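PDB 4YE5: peptidoglycan synthetase penicillin-binding protein 3 from Bifidobacterium adolescentis, which probably binds penicillin and, as in other members of the transpeptidase family, cross-links the peptide stems of peptidoglycan in cell-wall synthesis. Local coordinates for residues S151-L159 against L217-E228; S240-Q248 against I255-T263. All coordinates share one frame; numbering follows the deposited sequence.

Contact 1 (S151-L159 against L217-E228)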
loop_
_atom_site.group_PDB
_atom_site.type_symbol
_atom_site.label_atom_id
_atom_site.label_comp_id
_atom_site.label_asym_id
_atom_site.label_seq_id
_atom_site.Cartn_x
_atom_site.Cartn_y
_atom_site.Cartn_z
ATOM N N SER A 151 1.078 -14.452 -7.661
ATOM C CA SER A 151 0.326 -15.037 -8.774
ATOM C C SER A 151 -0.194 -14.026 -9.787
ATOM O O SER A 151 -0.456 -14.387 -10.927
ATOM C CB SER A 151 -0.826 -15.916 -8.267
ATOM O OG SER A 151 -1.762 -15.157 -7.523
ATOM N N ASN A 152 -0.357 -12.767 -9.393
ATOM C CA ASN A 152 -0.829 -11.761 -10.356
ATOM C C ASN A 152 0.291 -11.017 -11.118
ATOM O O ASN A 152 0.019 -10.047 -11.835
ATOM C CB ASN A 152 -1.788 -10.764 -9.689
ATOM C CG ASN A 152 -3.068 -11.428 -9.177
ATOM O OD1 ASN A 152 -4.097 -11.398 -9.838
ATOM N ND2 ASN A 152 -2.999 -12.038 -8.000
ATOM N N GLY A 153 1.543 -11.455 -10.962
ATOM C CA GLY A 153 2.646 -10.882 -11.735
ATOM C C GLY A 153 2.918 -9.400 -11.471
ATOM O O GLY A 153 3.360 -9.012 -10.386
ATOM N N THR A 154 2.634 -8.567 -12.466
ATOM C CA THR A 154 2.860 -7.124 -12.363
ATOM C C THR A 154 1.805 -6.345 -11.588
ATOM O O THR A 154 2.025 -5.163 -11.263
ATOM C CB THR A 154 2.956 -6.471 -13.769
ATOM O OG1 THR A 154 1.738 -6.713 -14.478
ATOM C CG2 THR A 154 4.136 -7.063 -14.553
ATOM N N LEU A 155 0.652 -6.966 -11.324
ATOM C CA LEU A 155 -0.422 -6.257 -10.612
ATOM C C LEU A 155 0.091 -5.669 -9.299
ATOM O O LEU A 155 0.671 -6.382 -8.493
ATOM C CB LEU A 155 -1.619 -7.178 -10.339
ATOM C CG LEU A 155 -2.780 -6.493 -9.595
ATOM C CD1 LEU A 155 -3.563 -5.572 -10.528
ATOM C CD2 LEU A 155 -3.701 -7.536 -8.974
HETATM N N MSE A 156 -0.105 -4.365 -9.102
HETATM C CA MSE A 156 0.371 -3.654 -7.909
HETATM C C MSE A 156 1.779 -4.107 -7.424
HETATM O O MSE A 156 2.026 -4.236 -6.225
HETATM C CB MSE A 156 -0.681 -3.737 -6.774
HETATM C CG MSE A 156 -0.922 -5.163 -6.186
HETATM SE SE MSE A 156 -2.273 -5.192 -4.734
HETATM C CE MSE A 156 -3.519 -6.383 -5.607
ATOM N N GLY A 157 2.693 -4.325 -8.367
ATOM C CA GLY A 157 3.976 -4.958 -8.068
ATOM C C GLY A 157 4.811 -4.216 -7.040
ATOM O O GLY A 157 5.351 -4.821 -6.117
ATOM N N SER A 158 4.906 -2.899 -7.169
ATOM C CA SER A 158 5.773 -2.150 -6.268
ATOM C C SER A 158 5.063 -1.870 -4.958
ATOM O O SER A 158 5.714 -1.601 -3.922
ATOM C CB SER A 158 6.232 -0.835 -6.912
ATOM O OG SER A 158 5.099 -0.039 -7.239
ATOM N N LEU A 159 3.733 -1.936 -4.975
ATOM C CA LEU A 159 2.978 -1.825 -3.722
ATOM C C LEU A 159 3.154 -3.086 -2.859
ATOM O O LEU A 159 3.233 -3.004 -1.641
ATOM C CB LEU A 159 1.481 -1.593 -3.992
ATOM C CG LEU A 159 0.587 -1.367 -2.772
ATOM C CD1 LEU A 159 1.051 -0.173 -1.954
ATOM C CD2 LEU A 159 -0.873 -1.201 -3.189
ATOM N N LEU A 217 -5.752 -7.334 2.484
ATOM C CA LEU A 217 -5.735 -5.909 2.126
ATOM C C LEU A 217 -7.158 -5.419 1.900
ATOM O O LEU A 217 -8.048 -6.222 1.648
ATOM C CB LEU A 217 -4.937 -5.696 0.819
ATOM C CG LEU A 217 -3.522 -6.299 0.776
ATOM C CD1 LEU A 217 -2.814 -5.861 -0.547
ATOM C CD2 LEU A 217 -2.773 -5.804 1.997
ATOM N N THR A 218 -7.366 -4.107 1.974
ATOM C CA THR A 218 -8.619 -3.522 1.510
ATOM C C THR A 218 -8.649 -3.425 -0.028
ATOM O O THR A 218 -9.710 -3.207 -0.618
ATOM C CB THR A 218 -8.805 -2.116 2.067
ATOM O OG1 THR A 218 -7.709 -1.304 1.636
ATOM C CG2 THR A 218 -8.867 -2.139 3.629
ATOM N N ILE A 219 -7.483 -3.567 -0.659
ATOM C CA ILE A 219 -7.384 -3.494 -2.117
ATOM C C ILE A 219 -8.217 -4.601 -2.758
ATOM O O ILE A 219 -8.161 -5.752 -2.332
ATOM C CB ILE A 219 -5.925 -3.667 -2.603
ATOM C CG1 ILE A 219 -5.015 -2.582 -2.026
ATOM C CG2 ILE A 219 -5.850 -3.703 -4.150
ATOM C CD1 ILE A 219 -5.232 -1.178 -2.634
ATOM N N ASP A 220 -8.980 -4.241 -3.782
ATOM C CA ASP A 220 -9.726 -5.212 -4.591
ATOM C C ASP A 220 -8.965 -5.439 -5.890
ATOM O O ASP A 220 -8.707 -4.493 -6.628
ATOM C CB ASP A 220 -11.111 -4.660 -4.941
ATOM C CG ASP A 220 -11.957 -5.655 -5.724
ATOM O OD1 ASP A 220 -11.741 -5.775 -6.948
ATOM O OD2 ASP A 220 -12.832 -6.316 -5.114
ATOM N N ARG A 221 -8.650 -6.702 -6.162
ATOM C CA ARG A 221 -7.824 -7.118 -7.299
ATOM C C ARG A 221 -8.423 -6.611 -8.609
ATOM O O ARG A 221 -7.700 -6.144 -9.477
ATOM C CB ARG A 221 -7.751 -8.661 -7.322
ATOM C CG ARG A 221 -6.544 -9.293 -7.984
ATOM C CD ARG A 221 -6.610 -10.843 -7.922
ATOM N NE ARG A 221 -7.836 -11.308 -8.541
ATOM C CZ ARG A 221 -7.928 -11.785 -9.778
ATOM N NH1 ARG A 221 -6.850 -11.944 -10.529
ATOM N NH2 ARG A 221 -9.109 -12.142 -10.250
ATOM N N ASP A 222 -9.745 -6.695 -8.745
ATOM C CA ASP A 222 -10.421 -6.255 -9.975
ATOM C C ASP A 222 -10.410 -4.735 -10.147
ATOM O O ASP A 222 -10.210 -4.230 -11.256
ATOM C CB ASP A 222 -11.856 -6.798 -10.037
ATOM C CG ASP A 222 -11.908 -8.325 -9.870
ATOM O OD1 ASP A 222 -11.401 -9.042 -10.766
ATOM O OD2 ASP A 222 -12.429 -8.809 -8.831
ATOM N N VAL A 223 -10.629 -3.992 -9.071
ATOM C CA VAL A 223 -10.542 -2.526 -9.187
ATOM C C VAL A 223 -9.091 -2.094 -9.450
ATOM O O VAL A 223 -8.827 -1.194 -10.252
ATOM C CB VAL A 223 -11.075 -1.826 -7.921
ATOM C CG1 VAL A 223 -10.943 -0.300 -8.039
ATOM C CG2 VAL A 223 -12.563 -2.240 -7.655
ATOM N N GLN A 224 -8.151 -2.726 -8.756
ATOM C CA GLN A 224 -6.739 -2.394 -8.935
ATOM C C GLN A 224 -6.312 -2.678 -10.374
ATOM O O GLN A 224 -5.649 -1.867 -11.016
ATOM C CB GLN A 224 -5.864 -3.218 -7.967
ATOM C CG GLN A 224 -4.356 -2.877 -8.078
ATOM C CD GLN A 224 -3.979 -1.559 -7.390
ATOM O OE1 GLN A 224 -4.658 -1.100 -6.479
ATOM N NE2 GLN A 224 -2.857 -0.989 -7.793
ATOM N N TRP A 225 -6.704 -3.833 -10.884
ATOM C CA TRP A 225 -6.342 -4.205 -12.253
ATOM C C TRP A 225 -6.923 -3.219 -13.251
ATOM O O TRP A 225 -6.216 -2.774 -14.157
ATOM C CB TRP A 225 -6.801 -5.625 -12.615
ATOM C CG TRP A 225 -6.325 -6.045 -13.988
ATOM C CD1 TRP A 225 -5.161 -6.710 -14.289
ATOM C CD2 TRP A 225 -6.988 -5.816 -15.244
ATOM N NE1 TRP A 225 -5.069 -6.908 -15.646
ATOM C CE2 TRP A 225 -6.170 -6.363 -16.255
ATOM C CE3 TRP A 225 -8.188 -5.191 -15.612
ATOM C CZ2 TRP A 225 -6.514 -6.305 -17.608
ATOM C CZ3 TRP A 225 -8.527 -5.135 -16.960
ATOM C CH2 TRP A 225 -7.693 -5.688 -17.937
ATOM N N TYR A 226 -8.201 -2.873 -13.098
ATOM C CA TYR A 226 -8.810 -1.946 -14.068
ATOM C C TYR A 226 -8.184 -0.549 -13.985
ATOM O O TYR A 226 -8.004 0.146 -14.994
ATOM C CB TYR A 226 -10.330 -1.875 -13.913
ATOM C CG TYR A 226 -11.006 -1.223 -15.107
ATOM C CD1 TYR A 226 -11.264 -1.947 -16.276
ATOM C CD2 TYR A 226 -11.371 0.099 -15.068
ATOM C CE1 TYR A 226 -11.871 -1.341 -17.376
ATOM C CE2 TYR A 226 -11.959 0.725 -16.168
ATOM C CZ TYR A 226 -12.218 0.000 -17.312
ATOM O OH TYR A 226 -12.822 0.628 -18.389
ATOM N N THR A 227 -7.853 -0.123 -12.770
ATOM C CA THR A 227 -7.266 1.195 -12.607
ATOM C C THR A 227 -5.880 1.245 -13.271
ATOM O O THR A 227 -5.543 2.224 -13.946
ATOM C CB THR A 227 -7.170 1.569 -11.116
ATOM O OG1 THR A 227 -8.493 1.565 -10.552
ATOM C CG2 THR A 227 -6.563 2.952 -10.963
ATOM N N GLU A 228 -5.094 0.183 -13.096
ATOM C CA GLU A 228 -3.787 0.105 -13.756
ATOM C C GLU A 228 -3.943 0.065 -15.277
ATOM O O GLU A 228 -3.166 0.685 -16.006
ATOM C CB GLU A 228 -2.976 -1.098 -13.245
ATOM C CG GLU A 228 -2.486 -0.881 -11.810
ATOM C CD GLU A 228 -1.692 -2.061 -11.242
ATOM O OE1 GLU A 228 -1.443 -3.025 -11.981
ATOM O OE2 GLU A 228 -1.295 -1.983 -10.059
#
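Leu-155 and Met-156 bring a loop from the N-terminal part of this penicillin-binding protein, whose domain make-up is that of class B, against the first turns of the helix that starts at Arg-221, the CA atoms of Leu-155 and Trp-225 lying 6.5 Å apart. A type II' turn from Asn-152 to Leu-155 leads into the contact, and Met-156 is the N-cap residue of the short helix that follows. Asp-220 caps the other helix, its OD1 accepting from Val-223 N. Leu-155 points its two methyls at different parts of that helix: CD1 sits 3.5 Å from Trp-225 CA, CD2 equally close to Arg-221 CG. Met-156 turns its CG between the backbone N and the carbonyl carbon (chi1 67°), and its bent end carries CE to 3.8 Å from Ile-219 CG2, the two side chains running past each other in opposite directions. Met-156 N donates to the syn lone pair of Glu-228 OE2 at 2.8 Å. Gln-224 NE2 reaches the same oxygen from the anti side, well out of the carboxylate plane, so two N-H groups fix the carboxylate. At the outer end Arg-221 NH1 donates almost straight (168°) to Asn-152 OD1 at 2.9 Å, and that oxygen lies in the guanidinium plane.

Contact 2 (S240-Q248 against I255-T263)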
loop_
_atom_site.group_PDB
_atom_site.type_symbol
_atom_site.label_atom_id
_atom_site.label_comp_id
_atom_site.label_asym_id
_atom_site.label_seq_id
_atom_site.Cartn_x
_atom_site.Cartn_y
_atom_site.Cartn_z
ATOM N N SER A 240 1.526 10.896 -20.961
ATOM C CA SER A 240 2.005 11.491 -19.720
ATOM C C SER A 240 3.329 10.887 -19.316
ATOM O O SER A 240 3.586 9.715 -19.596
ATOM C CB SER A 240 0.990 11.249 -18.607
ATOM O OG SER A 240 -0.292 11.696 -19.003
ATOM N N ALA A 241 4.184 11.674 -18.658
ATOM C CA ALA A 241 5.440 11.108 -18.148
ATOM C C ALA A 241 5.118 9.991 -17.144
ATOM O O ALA A 241 5.830 8.995 -17.051
ATOM C CB ALA A 241 6.286 12.183 -17.494
ATOM N N TRP A 242 4.035 10.169 -16.397
ATOM C CA TRP A 242 3.565 9.139 -15.471
ATOM C C TRP A 242 2.165 9.499 -15.042
ATOM O O TRP A 242 1.725 10.630 -15.259
ATOM C CB TRP A 242 4.484 8.938 -14.232
ATOM C CG TRP A 242 4.867 10.185 -13.401
ATOM C CD1 TRP A 242 6.123 10.745 -13.322
ATOM C CD2 TRP A 242 4.029 10.962 -12.510
ATOM N NE1 TRP A 242 6.101 11.823 -12.464
ATOM C CE2 TRP A 242 4.846 11.969 -11.946
ATOM C CE3 TRP A 242 2.683 10.906 -12.142
ATOM C CZ2 TRP A 242 4.348 12.921 -11.045
ATOM C CZ3 TRP A 242 2.187 11.854 -11.232
ATOM C CH2 TRP A 242 3.025 12.855 -10.709
ATOM N N GLY A 243 1.456 8.528 -14.473
ATOM C CA GLY A 243 0.125 8.779 -13.950
ATOM C C GLY A 243 -0.049 7.950 -12.692
ATOM O O GLY A 243 0.522 6.856 -12.587
ATOM N N ILE A 244 -0.798 8.478 -11.729
ATOM C CA ILE A 244 -1.136 7.707 -10.526
ATOM C C ILE A 244 -2.624 7.898 -10.256
ATOM O O ILE A 244 -3.205 8.895 -10.668
ATOM C CB ILE A 244 -0.292 8.145 -9.295
ATOM C CG1 ILE A 244 -0.691 9.522 -8.810
ATOM C CG2 ILE A 244 1.228 8.114 -9.591
ATOM C CD1 ILE A 244 0.374 10.201 -7.897
ATOM N N ALA A 245 -3.252 6.938 -9.585
ATOM C CA ALA A 245 -4.691 6.993 -9.350
ATOM C C ALA A 245 -4.991 6.273 -8.066
ATOM O O ALA A 245 -4.291 5.315 -7.700
ATOM C CB ALA A 245 -5.455 6.309 -10.488
HETATM N N MSE A 246 -6.049 6.708 -7.397
HETATM C CA MSE A 246 -6.452 6.104 -6.133
HETATM C C MSE A 246 -7.959 6.046 -6.059
HETATM O O MSE A 246 -8.635 6.977 -6.506
HETATM C CB MSE A 246 -5.930 6.957 -4.969
HETATM C CG MSE A 246 -6.325 6.439 -3.623
HETATM SE SE MSE A 246 -5.447 7.561 -2.320
HETATM C CE MSE A 246 -5.878 6.560 -0.766
ATOM N N VAL A 247 -8.492 4.960 -5.503
ATOM C CA VAL A 247 -9.925 4.859 -5.263
ATOM C C VAL A 247 -10.149 4.599 -3.776
ATOM O O VAL A 247 -9.599 3.641 -3.222
ATOM C CB VAL A 247 -10.576 3.695 -6.075
ATOM C CG1 VAL A 247 -12.068 3.573 -5.700
ATOM C CG2 VAL A 247 -10.409 3.906 -7.579
ATOM N N GLN A 248 -10.944 5.441 -3.127
ATOM C CA GLN A 248 -11.221 5.289 -1.701
ATOM C C GLN A 248 -12.725 5.148 -1.421
ATOM O O GLN A 248 -13.540 5.859 -2.017
ATOM C CB GLN A 248 -10.662 6.516 -0.938
ATOM C CG GLN A 248 -10.948 6.517 0.567
ATOM C CD GLN A 248 -10.129 7.550 1.302
ATOM O OE1 GLN A 248 -8.959 7.762 0.988
ATOM N NE2 GLN A 248 -10.736 8.207 2.274
ATOM N N ILE A 255 -9.031 1.709 1.263
ATOM C CA ILE A 255 -8.404 1.954 -0.036
ATOM C C ILE A 255 -8.633 0.778 -0.981
ATOM O O ILE A 255 -8.136 -0.308 -0.747
ATOM C CB ILE A 255 -6.891 2.210 0.131
ATOM C CG1 ILE A 255 -6.697 3.421 1.070
ATOM C CG2 ILE A 255 -6.220 2.410 -1.246
ATOM C CD1 ILE A 255 -5.251 3.770 1.346
ATOM N N LEU A 256 -9.405 0.994 -2.041
ATOM C CA LEU A 256 -9.767 -0.107 -2.930
ATOM C C LEU A 256 -8.778 -0.280 -4.062
ATOM O O LEU A 256 -8.708 -1.362 -4.658
ATOM C CB LEU A 256 -11.145 0.147 -3.534
ATOM C CG LEU A 256 -12.372 -0.426 -2.817
ATOM C CD1 LEU A 256 -12.180 -0.651 -1.321
ATOM C CD2 LEU A 256 -13.499 0.524 -3.040
ATOM N N ALA A 257 -8.064 0.800 -4.396
ATOM C CA ALA A 257 -6.995 0.757 -5.395
ATOM C C ALA A 257 -6.029 1.898 -5.162
ATOM O O ALA A 257 -6.436 3.000 -4.786
ATOM C CB ALA A 257 -7.557 0.825 -6.846
ATOM N N LEU A 258 -4.747 1.634 -5.415
ATOM C CA LEU A 258 -3.709 2.652 -5.317
ATOM C C LEU A 258 -2.685 2.292 -6.366
ATOM O O LEU A 258 -1.922 1.331 -6.194
ATOM C CB LEU A 258 -3.072 2.647 -3.922
ATOM C CG LEU A 258 -1.984 3.685 -3.610
ATOM C CD1 LEU A 258 -2.531 5.115 -3.866
ATOM C CD2 LEU A 258 -1.507 3.556 -2.152
ATOM N N ALA A 259 -2.675 3.045 -7.456
ATOM C CA ALA A 259 -2.061 2.555 -8.693
ATOM C C ALA A 259 -1.158 3.582 -9.343
ATOM O O ALA A 259 -1.357 4.790 -9.173
ATOM C CB ALA A 259 -3.168 2.149 -9.677
ATOM N N ASP A 260 -0.153 3.102 -10.076
ATOM C CA ASP A 260 0.679 3.992 -10.871
ATOM C C ASP A 260 0.867 3.390 -12.268
ATOM O O ASP A 260 0.506 2.236 -12.508
ATOM C CB ASP A 260 2.024 4.278 -10.192
ATOM C CG ASP A 260 2.857 3.016 -9.963
ATOM O OD1 ASP A 260 3.090 2.245 -10.923
ATOM O OD2 ASP A 260 3.257 2.784 -8.804
ATOM N N SER A 261 1.383 4.195 -13.188
ATOM C CA SER A 261 1.553 3.778 -14.580
ATOM C C SER A 261 2.836 2.984 -14.810
ATOM O O SER A 261 3.111 2.571 -15.934
ATOM C CB SER A 261 1.603 5.021 -15.486
ATOM O OG SER A 261 2.598 5.895 -14.981
ATOM N N ASP A 262 3.656 2.785 -13.786
ATOM C CA ASP A 262 4.870 1.989 -14.040
ATOM C C ASP A 262 4.513 0.513 -14.023
ATOM O O ASP A 262 3.530 0.110 -13.411
ATOM C CB ASP A 262 5.936 2.277 -12.997
ATOM C CG ASP A 262 6.302 3.744 -12.948
ATOM O OD1 ASP A 262 6.717 4.271 -13.999
ATOM O OD2 ASP A 262 6.104 4.377 -11.880
ATOM N N THR A 263 5.316 -0.303 -14.680
ATOM C CA THR A 263 5.001 -1.719 -14.772
ATOM C C THR A 263 6.154 -2.547 -14.211
ATOM O O THR A 263 7.219 -2.603 -14.803
ATOM C CB THR A 263 4.684 -2.104 -16.224
ATOM O OG1 THR A 263 3.519 -1.381 -16.645
ATOM C CG2 THR A 263 4.418 -3.608 -16.350
#
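Paired Ala-245 and Ala-259 exchange two backbone hydrogen bonds at the middle of an antiparallel hairpin, whose strand axes approach to 4.6 Å at 178°. The small side chains of Ala-245, Ala-257 and Ala-259, with Val-247, lie on the sheet face covered by helix 221-238. On the other face Met-246 CB already lies 4.0 Å from Leu-258 CD1, and the extended chain, with CG anti to the backbone N (chi1 178°), sends Met-246 CE on to 3.6 Å from Ile-255 CD1, while Met-409 and Thr-412 of helix 408-419 pack against it from outside the hairpin. Near Leu-256 the pairing slips by one residue: Val-247 O accepts from Leu-256 N at 2.9 Å and, weakly, from Ala-257 N at 3.4 Å, a classic beta bulge. At the other end the last bond of the pairing has Ser-261 OG replacing a main-chain acceptor for Gly-243 N at 2.9 Å. Past Ser-261 the chain opens to solvent towards exposed Thr-263, Asp-260 OD1 closing an Asx turn on Asp-262 N. Bordered on its inner side by strand 517-524, the hairpin forms one margin of the five-stranded antiparallel sheet characteristic of the penicillin-binding transpeptidase fold.

Overall arrangement
Helix 221-238 joins the two contacts, whose centres are about 10 Å apart: contact 1 uses its first turns, and the chain passes directly from its end into strand 242-249 of contact 2. Gln-224 ties them together, since its NE2 serves contact 1 while its OE1 probably accepts from Leu-258 N at the hairpin edge. Thr-227 CG2 packs on Ala-245 CB alongside. Contact 2 is the buried one, held mainly by regular main-chain bonds between neighbouring strands. Contact 1, joining the N-terminal part to the transpeptidase part, is partly buried and mixes leucine and methionine packing with polar bonds made by side chains, one of them to a carboxylate in its middle and one at its more exposed Asn-152 end.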